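Local coordinates for arginase, mitochondrial (Medicago truncatula, PDB 6VSS), which hydrolyses L-arginine to urea and L-ornithine, and agmatine to urea and putrescine, at a two-manganese centre in a homohexameric plant enzyme, at residues S81-R89 and L154-I162; V266-D274 and G287-L298. All coordinates share one frame; numbering follows the deposited sequence. Where two conformers were deposited one is given.

Contact 1 (S81-R89 and L154-I162). With MN (manganese (II) ion), chain J.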
ATOM      1  N   SER B  81      -1.881 -14.598 -12.388  1.00 24.64           N
ATOM      2  CA  SER B  81      -3.258 -15.176 -12.438  1.00 24.63           C
ATOM      3  C   SER B  81      -3.200 -16.685 -12.126  1.00 23.81           C
ATOM      4  O   SER B  81      -4.218 -17.205 -11.770  1.00 22.83           O
ATOM      5  CB  SER B  81      -3.984 -14.886 -13.724  1.00 24.56           C
ATOM      6  OG  SER B  81      -3.324 -15.550 -14.811  1.00 27.74           O
ATOM      7  N   ALA B  82      -2.039 -17.359 -12.125  1.00 23.96           N
ATOM      8  CA  ALA B  82      -1.938 -18.788 -11.726  1.00 24.39           C
ATOM      9  C   ALA B  82      -2.438 -18.979 -10.283  1.00 24.45           C
ATOM     10  O   ALA B  82      -2.978 -20.035  -9.971  1.00 23.96           O
ATOM     11  CB  ALA B  82      -0.516 -19.267 -11.915  1.00 25.89           C
ATOM     12  N   PHE B  83      -2.409 -17.925  -9.453  1.00 24.30           N
ATOM     13  CA  PHE B  83      -2.713 -18.031  -8.015  1.00 24.85           C
ATOM     14  C   PHE B  83      -4.180 -17.704  -7.790  1.00 24.03           C
ATOM     15  O   PHE B  83      -4.643 -17.789  -6.638  1.00 24.08           O
ATOM     16  CB  PHE B  83      -1.794 -17.119  -7.187  1.00 26.54           C
ATOM     17  CG  PHE B  83      -0.328 -17.420  -7.358  1.00 27.85           C
ATOM     18  CD1 PHE B  83       0.202 -18.628  -6.956  1.00 30.03           C
ATOM     19  CD2 PHE B  83       0.519 -16.531  -7.989  1.00 29.27           C
ATOM     20  CE1 PHE B  83       1.542 -18.928  -7.166  1.00 29.96           C
ATOM     21  CE2 PHE B  83       1.878 -16.798  -8.131  1.00 30.41           C
ATOM     22  CZ  PHE B  83       2.377 -18.004  -7.749  1.00 30.60           C
ATOM     23  N   ALA B  84      -4.890 -17.301  -8.845  1.00 22.66           N
ATOM     24  CA  ALA B  84      -6.254 -16.752  -8.725  1.00 21.86           C
ATOM     25  C   ALA B  84      -7.300 -17.724  -8.154  1.00 21.73           C
ATOM     26  O   ALA B  84      -8.112 -17.325  -7.310  1.00 20.84           O
ATOM     27  CB  ALA B  84      -6.656 -16.156 -10.042  1.00 21.45           C
ATOM     28  N   PRO B  85      -7.469 -18.984  -8.620  1.00 21.06           N
ATOM     29  CA  PRO B  85      -8.693 -19.695  -8.280  1.00 21.19           C
ATOM     30  C   PRO B  85      -8.996 -19.795  -6.771  1.00 21.27           C
ATOM     31  O   PRO B  85     -10.120 -19.485  -6.398  1.00 20.81           O
ATOM     32  CB  PRO B  85      -8.544 -21.021  -9.024  1.00 21.26           C
ATOM     33  CG  PRO B  85      -7.656 -20.696 -10.201  1.00 21.24           C
ATOM     34  CD  PRO B  85      -6.670 -19.702  -9.618  1.00 21.79           C
ATOM     35  N   PRO B  86      -8.066 -20.207  -5.869  1.00 21.43           N
ATOM     36  CA  PRO B  86      -8.343 -20.341  -4.433  1.00 22.27           C
ATOM     37  C   PRO B  86      -8.698 -18.999  -3.782  1.00 22.39           C
ATOM     38  O   PRO B  86      -9.519 -18.988  -2.873  1.00 23.19           O
ATOM     39  CB  PRO B  86      -7.019 -20.827  -3.809  1.00 22.86           C
ATOM     40  CG  PRO B  86      -6.335 -21.513  -4.971  1.00 23.34           C
ATOM     41  CD  PRO B  86      -6.717 -20.672  -6.180  1.00 22.83           C
ATOM     42  N   ARG B  87      -8.145 -17.911  -4.303  1.00 22.89           N
ATOM     43  CA  ARG B  87      -8.457 -16.530  -3.819  0.50 23.93           C
ATOM     44  C   ARG B  87      -9.900 -16.198  -4.213  1.00 23.71           C
ATOM     45  O   ARG B  87     -10.605 -15.675  -3.395  1.00 22.10           O
ATOM     46  CB  ARG B  87      -7.430 -15.516  -4.335  0.50 24.72           C
ATOM     47  CG  ARG B  87      -6.080 -15.635  -3.645  0.50 26.21           C
ATOM     48  CD  ARG B  87      -6.147 -15.165  -2.202  0.50 27.62           C
ATOM     49  NE  ARG B  87      -6.059 -13.704  -2.121  0.50 29.42           N
ATOM     50  CZ  ARG B  87      -4.899 -13.034  -2.250  0.50 30.62           C
ATOM     51  NH1 ARG B  87      -4.864 -11.711  -2.162  0.50 30.56           N
ATOM     52  NH2 ARG B  87      -3.773 -13.705  -2.469  0.50 31.14           N
ATOM     53  N   ILE B  88     -10.300 -16.576  -5.422  1.00 24.05           N
ATOM     54  CA  ILE B  88     -11.710 -16.330  -5.861  1.00 24.85           C
ATOM     55  C   ILE B  88     -12.673 -17.170  -5.010  1.00 24.67           C
ATOM     56  O   ILE B  88     -13.612 -16.575  -4.446  1.00 25.52           O
ATOM     57  CB  ILE B  88     -11.890 -16.572  -7.358  1.00 24.98           C
ATOM     58  CG1 ILE B  88     -11.023 -15.638  -8.200  1.00 24.86           C
ATOM     59  CG2 ILE B  88     -13.354 -16.438  -7.756  1.00 25.11           C
ATOM     60  CD1 ILE B  88     -10.886 -16.171  -9.633  1.00 24.74           C
ATOM     61  N   ARG B  89     -12.438 -18.461  -4.806  1.00 24.94           N
ATOM     62  CA  ARG B  89     -13.376 -19.239  -3.941  1.00 24.73           C
ATOM     63  C   ARG B  89     -13.468 -18.611  -2.546  1.00 24.62           C
ATOM     64  O   ARG B  89     -14.532 -18.597  -1.950  1.00 24.03           O
ATOM     65  CB  ARG B  89     -12.996 -20.705  -3.853  1.00 24.94           C
ATOM     66  CG  ARG B  89     -13.084 -21.370  -5.212  1.00 26.41           C
ATOM     67  CD  ARG B  89     -12.837 -22.830  -5.160  1.00 27.68           C
ATOM     68  NE  ARG B  89     -11.445 -23.013  -4.846  1.00 30.67           N
ATOM     69  CZ  ARG B  89     -10.489 -23.242  -5.756  1.00 31.92           C
ATOM     70  NH1 ARG B  89     -10.795 -23.384  -7.025  1.00 33.14           N
ATOM     71  NH2 ARG B  89      -9.257 -23.431  -5.378  1.00 32.56           N
ATOM     72  N   LEU B 154     -18.063 -23.859 -14.790  1.00 27.65           N
ATOM     73  CA  LEU B 154     -17.673 -22.436 -14.600  1.00 26.53           C
ATOM     74  C   LEU B 154     -16.173 -22.461 -14.227  1.00 25.14           C
ATOM     75  O   LEU B 154     -15.801 -22.819 -13.131  1.00 23.33           O
ATOM     76  CB  LEU B 154     -18.615 -21.776 -13.586  1.00 26.15           C
ATOM     77  CG  LEU B 154     -18.682 -20.249 -13.668  1.00 26.76           C
ATOM     78  CD1 LEU B 154     -19.762 -19.664 -12.735  1.00 27.12           C
ATOM     79  CD2 LEU B 154     -17.309 -19.665 -13.294  1.00 25.71           C
ATOM     80  N   VAL B 155     -15.321 -22.252 -15.227  1.00 25.54           N
ATOM     81  CA  VAL B 155     -13.855 -22.355 -15.078  1.00 25.35           C
ATOM     82  C   VAL B 155     -13.295 -21.096 -14.406  1.00 24.72           C
ATOM     83  O   VAL B 155     -13.634 -19.946 -14.828  1.00 24.84           O
ATOM     84  CB  VAL B 155     -13.217 -22.692 -16.426  1.00 25.80           C
ATOM     85  CG1 VAL B 155     -11.707 -22.635 -16.367  1.00 25.52           C
ATOM     86  CG2 VAL B 155     -13.708 -24.066 -16.916  1.00 25.74           C
ATOM     87  N   LEU B 156     -12.419 -21.278 -13.420  1.00 24.35           N
ATOM     88  CA  LEU B 156     -11.654 -20.131 -12.843  1.00 24.41           C
ATOM     89  C   LEU B 156     -10.212 -20.192 -13.330  1.00 24.65           C
ATOM     90  O   LEU B 156      -9.555 -21.272 -13.128  1.00 23.95           O
ATOM     91  CB  LEU B 156     -11.655 -20.206 -11.334  1.00 24.65           C
ATOM     92  CG  LEU B 156     -13.016 -20.336 -10.699  1.00 24.86           C
ATOM     93  CD1 LEU B 156     -12.803 -20.480  -9.217  1.00 25.82           C
ATOM     94  CD2 LEU B 156     -13.891 -19.140 -11.034  1.00 25.63           C
ATOM     95  N   GLY B 157      -9.794 -19.141 -14.066  1.00 24.35           N
ATOM     96  CA  GLY B 157      -8.392 -18.990 -14.504  1.00 23.35           C
ATOM     97  C   GLY B 157      -7.628 -18.299 -13.390  1.00 23.24           C
ATOM     98  O   GLY B 157      -8.212 -17.832 -12.404  1.00 21.35           O
ATOM     99  N   GLY B 158      -6.320 -18.191 -13.593  1.00 23.23           N
ATOM    100  CA  GLY B 158      -5.705 -18.615 -14.827  1.00 24.06           C
ATOM    101  C   GLY B 158      -5.714 -17.504 -15.851  1.00 24.09           C
ATOM    102  O   GLY B 158      -6.624 -16.672 -15.837  1.00 25.15           O
ATOM    103  N   ASP B 159      -4.738 -17.507 -16.742  1.00 25.73           N
ATOM    104  CA  ASP B 159      -4.681 -16.552 -17.881  1.00 25.53           C
ATOM    105  C   ASP B 159      -5.615 -17.010 -18.995  1.00 26.51           C
ATOM    106  O   ASP B 159      -6.207 -18.130 -18.937  1.00 27.84           O
ATOM    107  CB  ASP B 159      -3.239 -16.343 -18.278  1.00 26.75           C
ATOM    108  CG  ASP B 159      -2.674 -17.470 -19.116  1.00 27.35           C
ATOM    109  OD1 ASP B 159      -3.470 -18.051 -19.842  1.00 26.07           O
ATOM    110  OD2 ASP B 159      -1.406 -17.687 -19.041  1.00 29.10           O
ATOM    111  N   HIS B 160      -5.812 -16.146 -19.983  1.00 26.66           N
ATOM    112  CA  HIS B 160      -6.940 -16.303 -20.896  1.00 27.89           C
ATOM    113  C   HIS B 160      -6.702 -17.488 -21.832  1.00 27.29           C
ATOM    114  O   HIS B 160      -7.671 -17.867 -22.433  1.00 29.79           O
ATOM    115  CB  HIS B 160      -7.285 -14.972 -21.588  1.00 29.24           C
ATOM    116  CG  HIS B 160      -8.751 -14.857 -21.804  1.00 29.56           C
ATOM    117  ND1 HIS B 160      -9.408 -13.655 -21.967  1.00 31.58           N
ATOM    118  CD2 HIS B 160      -9.684 -15.817 -21.958  1.00 29.41           C
ATOM    119  CE1 HIS B 160     -10.709 -13.906 -22.085  1.00 30.04           C
ATOM    120  NE2 HIS B 160     -10.894 -15.206 -22.116  1.00 28.38           N
ATOM    121  N   SER B 161      -5.503 -18.062 -21.915  1.00 27.50           N
ATOM    122  CA  SER B 161      -5.147 -19.177 -22.848  1.00 28.03           C
ATOM    123  C   SER B 161      -6.083 -20.371 -22.636  1.00 28.06           C
ATOM    124  O   SER B 161      -6.311 -21.195 -23.618  1.00 30.16           O
ATOM    125  CB  SER B 161      -3.714 -19.613 -22.672  1.00 28.20           C
ATOM    126  OG  SER B 161      -3.469 -20.049 -21.349  1.00 27.86           O
ATOM    127  N   ILE B 162      -6.592 -20.489 -21.424  1.00 27.21           N
ATOM    128  CA  ILE B 162      -7.369 -21.679 -20.993  1.00 27.95           C
ATOM    129  C   ILE B 162      -8.710 -21.728 -21.748  1.00 27.50           C
ATOM    130  O   ILE B 162      -9.252 -22.830 -21.964  1.00 30.06           O
ATOM    131  CB  ILE B 162      -7.529 -21.687 -19.457  1.00 27.61           C
ATOM    132  CG1 ILE B 162      -8.424 -20.549 -18.981  1.00 27.18           C
ATOM    133  CG2 ILE B 162      -6.188 -21.670 -18.744  1.00 27.36           C
ATOM    134  CD1 ILE B 162      -8.820 -20.712 -17.591  1.00 27.04           C
TER
HETATM  135 MN    MN J 402      -8.230 -11.901 -22.538  1.00 34.73          MN
HETATM  136  O   HOH W   1      -6.790 -10.475 -22.930  1.00 29.70           O
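Leu156 lies against one side of helix 84-92: its CB meets Pro85 CB at 4.0 Å, and its CD1 reaches CG of Arg89. With CG opposite the carbonyl carbon (chi1 -53°), Leu156 carries its methyls towards Arg89 and Ile88, Ile88 CG2 lying 4.3 Å from Leu156 CD2. Pro85 CG lies 3.5 Å from Leu156 O and also borders the Gly157 carbonyl, where Ala84 CB comes to 3.3 Å from Gly157 O. Gly158 N bonds Ser81 O, 3.0 Å and nearly straight (164°); Ala84 N takes the same oxygen from the opposite face of its carbonyl plane. The peptide before Gly158 is cis and its phi positive, on the way from the strand to the metal-binding loop. Asp159 OD1 accepts from Ser161 N in an Asx turn and from Ser161 OG, consistent with a fixed loop around His160, whose ND1 binds a manganese ion at 2.2 Å. Pro85 O sits 3.8 Å above the centre of one face of the Arg89 guanidinium, salt-bridged to Asp118 and to Glu122 of a second subunit. Helix 84-92 thus packs on strand 151-157, between strands 63-69 and 305-311, while Val332 of helix 323-339 touches Ile88 and Leu156.

Contact 2 (V266-D274 and G287-L298); sequences VSIDVDSLD and GGLLFRDILNIL. With MN (manganese (II) ion), chain I; MN (manganese (II) ion), chain J.
Leu273 and Ile294 meet at the apolar centre, their side chains crossing at about a right angle with Leu273 CD2 3.8 Å from Ile294 CD1. Leu273 CD2 also lies 3.6 Å from Phe291 CA, and Leu273 CD1 approaches the Phe291 ring obliquely. Farther along helix 291-300, Leu298 swings its CG anti to the backbone N (chi1 -165°), and its two methyls meet Val266 CG1 and Ile268 CD1; Ile268 CG2 also touches Ile294 CD1. Ile294 CD1 ends 3.5 Å from Ser272 OG, a hydroxyl that hydrogen-bonds Asp269 O nearly along its C=O direction, an oxygen Ser272 N also bonds. Toward the polar edge, Leu273 and Leu289 form a single beta bridge: Leu289 N bonds Ser272 O, and Asp274 N bonds Leu289 O at 2.9 Å and 172°. Beyond it, Asp274 OD1 gathers two backbone donors, Gly287 N at 2.8 Å nearly along the C-O axis and Gly288 N on its anti lone pair; OD2 goes to Ser276. At the helix start, Asp293 OD2 accepts from Leu290 N, the N-cap residue. On the strand side Asp269 OD2 bridges both manganese ions, Asp271 chelates one through both carboxylate oxygens, and Asp271 N bonds Asp269 OD1 in an Asx turn. Strand 264-269, helix 291-300 and strand 305-311 make a beta-alpha-beta unit, with the Asp-x-Asp metal ligands at the first strand's C-terminal end, as in the arginase fold.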
ATOM      1  N   VAL B 266     -19.818 -18.092 -21.896  1.00 27.60           N
ATOM      2  CA  VAL B 266     -19.554 -16.701 -21.417  1.00 27.18           C
ATOM      3  C   VAL B 266     -18.154 -16.614 -20.818  1.00 26.19           C
ATOM      4  O   VAL B 266     -17.915 -17.200 -19.790  1.00 25.93           O
ATOM      5  CB  VAL B 266     -20.601 -16.196 -20.420  1.00 27.43           C
ATOM      6  CG1 VAL B 266     -20.276 -14.760 -20.014  1.00 26.73           C
ATOM      7  CG2 VAL B 266     -22.018 -16.262 -20.998  1.00 28.08           C
ATOM      8  N   SER B 267     -17.248 -15.906 -21.474  1.00 25.83           N
ATOM      9  CA  SER B 267     -15.839 -15.765 -21.046  1.00 25.00           C
ATOM     10  C   SER B 267     -15.651 -14.347 -20.494  1.00 24.33           C
ATOM     11  O   SER B 267     -15.826 -13.362 -21.257  1.00 24.14           O
ATOM     12  CB  SER B 267     -14.947 -16.043 -22.194  1.00 25.30           C
ATOM     13  OG  SER B 267     -13.587 -15.808 -21.832  1.00 26.56           O
ATOM     14  N   ILE B 268     -15.367 -14.208 -19.224  1.00 23.59           N
ATOM     15  CA  ILE B 268     -15.138 -12.863 -18.612  1.00 23.64           C
ATOM     16  C   ILE B 268     -13.642 -12.684 -18.303  1.00 23.63           C
ATOM     17  O   ILE B 268     -13.120 -13.340 -17.329  1.00 22.66           O
ATOM     18  CB  ILE B 268     -16.028 -12.665 -17.383  1.00 24.18           C
ATOM     19  CG1 ILE B 268     -17.448 -13.198 -17.656  1.00 24.71           C
ATOM     20  CG2 ILE B 268     -15.967 -11.190 -16.971  1.00 24.90           C
ATOM     21  CD1 ILE B 268     -18.487 -12.908 -16.614  1.00 24.76           C
ATOM     22  N   ASP B 269     -12.960 -11.819 -19.072  1.00 23.51           N
ATOM     23  CA  ASP B 269     -11.603 -11.355 -18.689  1.00 24.21           C
ATOM     24  C   ASP B 269     -11.758 -10.150 -17.734  1.00 24.13           C
ATOM     25  O   ASP B 269     -12.430  -9.199 -18.076  1.00 24.33           O
ATOM     26  CB  ASP B 269     -10.763 -11.146 -19.941  1.00 25.48           C
ATOM     27  CG  ASP B 269      -9.331 -10.694 -19.680  1.00 26.13           C
ATOM     28  OD1 ASP B 269      -9.116 -10.119 -18.580  1.00 25.46           O
ATOM     29  OD2 ASP B 269      -8.513 -10.772 -20.621  1.00 30.28           O
ATOM     30  N   VAL B 270     -11.275 -10.284 -16.492  1.00 23.66           N
ATOM     31  CA  VAL B 270     -11.381  -9.241 -15.423  1.00 23.60           C
ATOM     32  C   VAL B 270     -10.809  -7.915 -15.957  1.00 22.88           C
ATOM     33  O   VAL B 270     -11.304  -6.871 -15.517  1.00 22.36           O
ATOM     34  CB  VAL B 270     -10.670  -9.675 -14.128  1.00 24.46           C
ATOM     35  CG1 VAL B 270     -10.750  -8.584 -13.042  1.00 24.98           C
ATOM     36  CG2 VAL B 270     -11.255 -10.974 -13.599  1.00 24.43           C
ATOM     37  N   ASP B 271      -9.840  -7.953 -16.886  1.00 22.24           N
ATOM     38  CA  ASP B 271      -9.240  -6.702 -17.445  1.00 23.15           C
ATOM     39  C   ASP B 271     -10.203  -6.024 -18.405  1.00 22.35           C
ATOM     40  O   ASP B 271      -9.877  -4.868 -18.684  1.00 23.67           O
ATOM     41  CB  ASP B 271      -7.849  -6.798 -18.068  1.00 23.54           C
ATOM     42  CG  ASP B 271      -7.737  -7.518 -19.390  1.00 23.73           C
ATOM     43  OD1 ASP B 271      -8.710  -7.726 -20.083  1.00 26.33           O
ATOM     44  OD2 ASP B 271      -6.657  -7.927 -19.658  1.00 27.10           O
ATOM     45  N   SER B 272     -11.384  -6.582 -18.705  1.00 21.64           N
ATOM     46  CA  SER B 272     -12.506  -5.838 -19.325  1.00 21.76           C
ATOM     47  C   SER B 272     -12.880  -4.627 -18.463  1.00 21.76           C
ATOM     48  O   SER B 272     -13.206  -3.570 -19.013  1.00 20.72           O
ATOM     49  CB  SER B 272     -13.716  -6.686 -19.594  1.00 22.71           C
ATOM     50  OG  SER B 272     -14.284  -7.220 -18.409  1.00 22.87           O
ATOM     51  N   LEU B 273     -12.776  -4.754 -17.157  1.00 21.79           N
ATOM     52  CA  LEU B 273     -13.180  -3.668 -16.232  1.00 22.88           C
ATOM     53  C   LEU B 273     -12.083  -2.630 -16.149  1.00 23.87           C
ATOM     54  O   LEU B 273     -10.880  -2.974 -16.305  1.00 24.02           O
ATOM     55  CB  LEU B 273     -13.421  -4.243 -14.849  1.00 22.86           C
ATOM     56  CG  LEU B 273     -14.643  -5.141 -14.727  1.00 23.39           C
ATOM     57  CD1 LEU B 273     -14.565  -5.978 -13.457  1.00 23.37           C
ATOM     58  CD2 LEU B 273     -15.898  -4.302 -14.732  1.00 23.57           C
ATOM     59  N   ASP B 274     -12.497  -1.384 -15.931  1.00 25.13           N
ATOM     60  CA  ASP B 274     -11.535  -0.291 -15.730  1.00 24.45           C
ATOM     61  C   ASP B 274     -10.601  -0.709 -14.591  1.00 23.57           C
ATOM     62  O   ASP B 274     -10.981  -1.354 -13.608  1.00 22.84           O
ATOM     63  CB  ASP B 274     -12.223   1.017 -15.418  1.00 25.67           C
ATOM     64  CG  ASP B 274     -11.250   2.167 -15.584  1.00 26.84           C
ATOM     65  OD1 ASP B 274     -11.005   2.595 -16.720  1.00 26.36           O
ATOM     66  OD2 ASP B 274     -10.747   2.630 -14.561  1.00 31.50           O
ATOM     67  N   GLY B 287      -9.844   3.234 -19.243  1.00 24.83           N
ATOM     68  CA  GLY B 287     -11.047   3.488 -20.061  1.00 24.88           C
ATOM     69  C   GLY B 287     -11.919   2.256 -20.249  1.00 24.74           C
ATOM     70  O   GLY B 287     -12.515   2.167 -21.337  1.00 25.15           O
ATOM     71  N   GLY B 288     -12.095   1.426 -19.201  1.00 23.90           N
ATOM     72  CA  GLY B 288     -12.725   0.118 -19.319  1.00 24.04           C
ATOM     73  C   GLY B 288     -14.174   0.172 -18.891  1.00 24.18           C
ATOM     74  O   GLY B 288     -14.662   1.253 -18.556  1.00 24.73           O
ATOM     75  N   LEU B 289     -14.798  -0.978 -18.786  1.00 24.11           N
ATOM     76  CA  LEU B 289     -16.206  -1.126 -18.315  1.00 24.14           C
ATOM     77  C   LEU B 289     -16.340  -0.805 -16.817  1.00 24.51           C
ATOM     78  O   LEU B 289     -15.379  -1.013 -16.048  1.00 23.49           O
ATOM     79  CB  LEU B 289     -16.658  -2.542 -18.588  1.00 23.25           C
ATOM     80  CG  LEU B 289     -16.660  -2.927 -20.057  1.00 23.55           C
ATOM     81  CD1 LEU B 289     -16.835  -4.420 -20.225  1.00 24.06           C
ATOM     82  CD2 LEU B 289     -17.730  -2.186 -20.788  1.00 24.16           C
ATOM     83  N   LEU B 290     -17.512  -0.371 -16.417  1.00 25.04           N
ATOM     84  CA  LEU B 290     -17.860  -0.350 -14.986  1.00 26.58           C
ATOM     85  C   LEU B 290     -18.463  -1.703 -14.663  1.00 26.07           C
ATOM     86  O   LEU B 290     -18.887  -2.453 -15.575  1.00 25.87           O
ATOM     87  CB  LEU B 290     -18.834   0.781 -14.656  1.00 28.10           C
ATOM     88  CG  LEU B 290     -18.420   2.172 -15.126  1.00 28.46           C
ATOM     89  CD1 LEU B 290     -19.568   3.154 -14.871  1.00 28.85           C
ATOM     90  CD2 LEU B 290     -17.142   2.600 -14.422  1.00 28.44           C
ATOM     91  N   PHE B 291     -18.421  -2.033 -13.388  1.00 26.23           N
ATOM     92  CA  PHE B 291     -18.880  -3.345 -12.898  1.00 27.58           C
ATOM     93  C   PHE B 291     -20.319  -3.630 -13.392  1.00 27.71           C
ATOM     94  O   PHE B 291     -20.603  -4.722 -13.944  1.00 27.23           O
ATOM     95  CB  PHE B 291     -18.736  -3.450 -11.377  1.00 27.34           C
ATOM     96  CG  PHE B 291     -18.909  -4.874 -10.926  1.00 27.71           C
ATOM     97  CD1 PHE B 291     -17.834  -5.746 -10.887  1.00 28.91           C
ATOM     98  CD2 PHE B 291     -20.162  -5.383 -10.621  1.00 29.62           C
ATOM     99  CE1 PHE B 291     -17.983  -7.079 -10.501  1.00 28.56           C
ATOM    100  CE2 PHE B 291     -20.314  -6.717 -10.238  1.00 29.85           C
ATOM    101  CZ  PHE B 291     -19.228  -7.562 -10.187  1.00 28.52           C
ATOM    102  N   ARG B 292     -21.176  -2.636 -13.242  1.00 29.20           N
ATOM    103  CA  ARG B 292     -22.616  -2.638 -13.580  1.00 31.18           C
ATOM    104  C   ARG B 292     -22.795  -2.777 -15.101  1.00 31.86           C
ATOM    105  O   ARG B 292     -23.860  -3.151 -15.533  1.00 33.19           O
ATOM    106  CB  ARG B 292     -23.116  -1.362 -12.885  1.00 32.75           C
ATOM    107  CG  ARG B 292     -24.579  -1.007 -13.064  1.00 35.11           C
ATOM    108  CD  ARG B 292     -25.583  -1.778 -12.233  1.00 35.05           C
ATOM    109  NE  ARG B 292     -25.061  -2.116 -10.920  1.00 34.85           N
ATOM    110  CZ  ARG B 292     -25.446  -3.184 -10.187  1.00 35.10           C
ATOM    111  NH1 ARG B 292     -26.339  -4.040 -10.655  1.00 33.96           N
ATOM    112  NH2 ARG B 292     -24.888  -3.409  -8.999  1.00 34.39           N
ATOM    113  N   ASP B 293     -21.822  -2.456 -15.942  1.00 30.87           N
ATOM    114  CA  ASP B 293     -22.022  -2.672 -17.405  1.00 30.64           C
ATOM    115  C   ASP B 293     -22.038  -4.179 -17.687  1.00 29.13           C
ATOM    116  O   ASP B 293     -22.915  -4.672 -18.395  1.00 28.19           O
ATOM    117  CB  ASP B 293     -20.895  -2.059 -18.246  1.00 32.17           C
ATOM    118  CG  ASP B 293     -20.880  -0.552 -18.342  1.00 32.28           C
ATOM    119  OD1 ASP B 293     -21.905   0.010 -18.684  1.00 33.67           O
ATOM    120  OD2 ASP B 293     -19.820   0.025 -18.126  1.00 32.31           O
ATOM    121  N   ILE B 294     -21.106  -4.924 -17.116  1.00 27.43           N
ATOM    122  CA  ILE B 294     -21.101  -6.408 -17.296  1.00 27.95           C
ATOM    123  C   ILE B 294     -22.437  -6.984 -16.756  1.00 28.90           C
ATOM    124  O   ILE B 294     -22.999  -7.936 -17.378  1.00 26.55           O
ATOM    125  CB  ILE B 294     -19.876  -7.036 -16.612  1.00 27.45           C
ATOM    126  CG1 ILE B 294     -18.579  -6.419 -17.160  1.00 27.86           C
ATOM    127  CG2 ILE B 294     -19.885  -8.548 -16.780  1.00 28.10           C
ATOM    128  CD1 ILE B 294     -17.338  -7.142 -16.785  1.00 27.91           C
ATOM    129  N   LEU B 295     -22.938  -6.472 -15.620  1.00 29.51           N
ATOM    130  CA  LEU B 295     -24.138  -7.075 -14.976  1.00 30.98           C
ATOM    131  C   LEU B 295     -25.363  -6.782 -15.857  1.00 31.79           C
ATOM    132  O   LEU B 295     -26.227  -7.643 -16.000  1.00 31.50           O
ATOM    133  CB  LEU B 295     -24.337  -6.513 -13.558  1.00 31.09           C
ATOM    134  CG  LEU B 295     -23.289  -6.919 -12.534  1.00 31.56           C
ATOM    135  CD1 LEU B 295     -23.616  -6.433 -11.142  1.00 32.53           C
ATOM    136  CD2 LEU B 295     -23.106  -8.410 -12.502  1.00 32.27           C
ATOM    137  N   ASN B 296     -25.461  -5.575 -16.396  1.00 32.56           N
ATOM    138  CA  ASN B 296     -26.581  -5.204 -17.309  1.00 32.60           C
ATOM    139  C   ASN B 296     -26.640  -6.181 -18.494  1.00 33.50           C
ATOM    140  O   ASN B 296     -27.731  -6.733 -18.810  1.00 32.79           O
ATOM    141  CB  ASN B 296     -26.432  -3.776 -17.793  1.00 32.36           C
ATOM    142  CG  ASN B 296     -26.643  -2.765 -16.687  1.00 32.36           C
ATOM    143  OD1 ASN B 296     -27.177  -3.094 -15.637  1.00 32.99           O
ATOM    144  ND2 ASN B 296     -26.232  -1.533 -16.911  1.00 32.78           N
ATOM    145  N   ILE B 297     -25.515  -6.387 -19.153  1.00 31.79           N
ATOM    146  CA  ILE B 297     -25.458  -7.285 -20.335  1.00 33.65           C
ATOM    147  C   ILE B 297     -25.818  -8.715 -19.901  1.00 33.77           C
ATOM    148  O   ILE B 297     -26.572  -9.427 -20.615  1.00 33.02           O
ATOM    149  CB  ILE B 297     -24.085  -7.159 -21.014  1.00 33.03           C
ATOM    150  CG1 ILE B 297     -23.942  -5.752 -21.611  1.00 34.03           C
ATOM    151  CG2 ILE B 297     -23.951  -8.272 -22.034  1.00 33.75           C
ATOM    152  CD1 ILE B 297     -22.562  -5.341 -22.082  1.00 35.30           C
ATOM    153  N   LEU B 298     -25.331  -9.128 -18.741  1.00 34.71           N
ATOM    154  CA  LEU B 298     -25.394 -10.549 -18.336  1.00 36.62           C
ATOM    155  C   LEU B 298     -26.805 -10.848 -17.835  1.00 36.79           C
ATOM    156  O   LEU B 298     -27.385 -11.916 -18.201  1.00 34.86           O
ATOM    157  CB  LEU B 298     -24.313 -10.755 -17.271  1.00 38.78           C
ATOM    158  CG  LEU B 298     -23.952 -12.186 -16.951  1.00 40.82           C
ATOM    159  CD1 LEU B 298     -23.616 -12.978 -18.212  1.00 42.50           C
ATOM    160  CD2 LEU B 298     -22.797 -12.185 -15.980  1.00 42.24           C
TER
HETATM  161 MN    MN I 401      -7.446  -9.106 -21.385  1.00 29.23          MN
HETATM  162 MN    MN J 402      -8.230 -11.901 -22.538  1.00 34.73          MN
HETATM  163  O   HOH W   1      -6.790 -10.475 -22.930  1.00 29.70           O

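Contact 1 and contact 2 have centres about 17 Å apart on the same parallel sheet, where strand 305-311 separates their strands 151-157 and 264-269. They meet at the metal site: His160 of contact 1 and Asp269 of contact 2 bind the same manganese ion, with His160 ND1 and Asp269 OD2 3.3 Å apart. The far side of the imidazole is probably hydrogen-bonded, His160 NE2 to Ser267 OG at 2.8 Å, which would fix the ring's rotation from the strand of contact 2. One water bridges the two manganese ions. Asp184, His186 and Asp188 complete the site, and Glu312, which probably takes part in substrate binding, accepts from His160 N and touches Asp269.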